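Local coordinates for alpha-n-acetylglucosaminidase family protein (Clostridium perfringens, PDB 4A42) that probably binds carbohydrate as a family 32 module of an architecturally complex alpha-N-acetylglucosaminidase, an enzyme that hydrolyses terminal alpha-linked N-acetylglucosamine, at residues A[53-57]-A[139-143]. Sequence-based numbering, arbitrary orientation.
With CA (calcium ion), chain C.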
loop_
_atom_site.group_PDB
_atom_site.type_symbol
_atom_site.label_atom_id
_atom_site.label_comp_id
_atom_site.label_asym_id
_atom_site.label_seq_id
_atom_site.Cartn_x
_atom_site.Cartn_y
_atom_site.Cartn_z
ATOM N N THR A 53 1.618 -13.932 5.177
ATOM C CA THR A 53 0.165 -13.946 5.116
ATOM C C THR A 53 -0.190 -12.903 4.061
ATOM O O THR A 53 0.166 -11.748 4.181
ATOM C CB THR A 53 -0.497 -13.605 6.451
ATOM O OG1 THR A 53 -0.081 -12.317 6.895
ATOM C CG2 THR A 53 -0.159 -14.669 7.508
ATOM N N LEU A 54 -0.900 -13.347 3.036
ATOM C CA LEU A 54 -1.109 -12.557 1.839
ATOM C C LEU A 54 -2.512 -12.048 1.594
ATOM O O LEU A 54 -3.466 -12.671 2.009
ATOM C CB LEU A 54 -0.721 -13.391 0.637
ATOM C CG LEU A 54 0.494 -14.284 0.829
ATOM C CD1 LEU A 54 0.673 -15.131 -0.399
ATOM C CD2 LEU A 54 1.725 -13.455 1.082
ATOM N N TRP A 55 -2.599 -10.909 0.905
ATOM C CA TRP A 55 -3.847 -10.424 0.351
ATOM C C TRP A 55 -3.739 -10.668 -1.154
ATOM O O TRP A 55 -2.827 -10.195 -1.799
ATOM C CB TRP A 55 -4.085 -8.950 0.658
ATOM C CG TRP A 55 -5.214 -8.342 -0.144
ATOM C CD1 TRP A 55 -6.553 -8.523 0.057
ATOM C CD2 TRP A 55 -5.096 -7.458 -1.266
ATOM N NE1 TRP A 55 -7.267 -7.812 -0.873
ATOM C CE2 TRP A 55 -6.397 -7.146 -1.691
ATOM C CE3 TRP A 55 -4.014 -6.900 -1.953
ATOM C CZ2 TRP A 55 -6.643 -6.305 -2.763
ATOM C CZ3 TRP A 55 -4.265 -6.069 -3.019
ATOM C CH2 TRP A 55 -5.566 -5.777 -3.412
ATOM N N VAL A 56 -4.661 -11.448 -1.688
ATOM C CA VAL A 56 -4.641 -11.821 -3.084
ATOM C C VAL A 56 -5.935 -11.370 -3.704
ATOM O O VAL A 56 -6.958 -11.996 -3.517
ATOM C CB VAL A 56 -4.552 -13.344 -3.205
ATOM C CG1 VAL A 56 -4.522 -13.772 -4.637
ATOM C CG2 VAL A 56 -3.330 -13.865 -2.476
ATOM N N PRO A 57 -5.877 -10.315 -4.488
ATOM C CA PRO A 57 -7.085 -9.795 -5.109
ATOM C C PRO A 57 -7.580 -10.710 -6.196
ATOM O O PRO A 57 -6.881 -11.561 -6.689
ATOM C CB PRO A 57 -6.631 -8.461 -5.700
ATOM C CG PRO A 57 -5.179 -8.571 -5.825
ATOM C CD PRO A 57 -4.753 -9.385 -4.651
ATOM N N VAL A 139 -1.149 -10.553 -8.552
ATOM C CA VAL A 139 -0.763 -9.781 -7.378
ATOM C C VAL A 139 -0.990 -10.522 -6.069
ATOM O O VAL A 139 -2.088 -10.956 -5.805
ATOM C CB VAL A 139 -1.582 -8.469 -7.346
ATOM C CG1 VAL A 139 -1.349 -7.699 -6.079
ATOM C CG2 VAL A 139 -1.247 -7.615 -8.548
ATOM N N LYS A 140 0.042 -10.639 -5.246
ATOM C CA LYS A 140 -0.114 -11.216 -3.920
ATOM C C LYS A 140 0.714 -10.371 -2.974
ATOM O O LYS A 140 1.917 -10.429 -3.009
ATOM C CB LYS A 140 0.366 -12.672 -3.897
ATOM C CG LYS A 140 -0.291 -13.519 -4.955
ATOM C CD LYS A 140 0.131 -14.973 -4.889
ATOM C CE LYS A 140 -0.669 -15.781 -5.887
ATOM N NZ LYS A 140 -0.432 -17.227 -5.784
ATOM N N ILE A 141 0.065 -9.607 -2.116
ATOM C CA ILE A 141 0.786 -8.683 -1.252
ATOM C C ILE A 141 0.929 -9.258 0.154
ATOM O O ILE A 141 -0.059 -9.526 0.835
ATOM C CB ILE A 141 0.054 -7.316 -1.194
ATOM C CG1 ILE A 141 -0.158 -6.749 -2.605
ATOM C CG2 ILE A 141 0.813 -6.327 -0.295
ATOM C CD1 ILE A 141 1.109 -6.539 -3.392
ATOM N N GLY A 142 2.162 -9.470 0.584
ATOM C CA GLY A 142 2.407 -10.043 1.893
ATOM C C GLY A 142 2.269 -9.043 3.018
ATOM O O GLY A 142 1.924 -9.427 4.132
ATOM N N GLU A 143 2.543 -7.773 2.743
ATOM C CA GLU A 143 2.514 -6.761 3.777
ATOM C C GLU A 143 2.700 -5.386 3.138
ATOM O O GLU A 143 3.432 -5.255 2.160
ATOM C CB GLU A 143 3.658 -7.020 4.761
ATOM C CG GLU A 143 3.523 -6.283 6.074
ATOM C CD GLU A 143 2.551 -6.926 7.070
ATOM O OE1 GLU A 143 1.987 -8.017 6.851
ATOM O OE2 GLU A 143 2.364 -6.322 8.118
HETATM CA CA CA C . 0.901 -10.139 6.093
HETATM O O HOH W 1 -4.197 -11.715 -7.383
#
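Ile141 O takes two approaches from 53-57: Trp55 N donates a hydrogen bond of 2.9 Å to it (168° at the hydrogen), and Leu54 CA makes a weaker CA-H...O contact at 3.4 Å. With Ile141 N returning a bond of 3.0 Å to Trp55 O, this is a single antiparallel hydrogen-bonded pair in the F5/8 type C beta-sandwich of a family 32 module. It ties the loop before strand 63-69 to the start of strand 141-148. At one end Thr53 chelates calcium through O and OG1; OG1 sits between the backbone N and the carbonyl carbon (chi1 58°), on the same side as Thr53 O. Gly142 O lies 2.3 Å and Glu143 OE1 2.5 Å from the calcium; Asn45, Asp48 and Asn50 complete the site. The shared metal explains the 2.9 Å between Thr53 O and Gly142 O. Side chains alternate: Val56 and Lys140 run alongside each other, whereas Trp55 and Ile141 point together into the interior against Phe134. Ile141 CG1 meets the indole edge in its plane, 3.9 Å from Trp55 CE3, and Pro57 CD sits above one face, offset toward the rim. Beyond the bridge, one water donates to Pro57 O and, at 2.7 Å, to Val139 O.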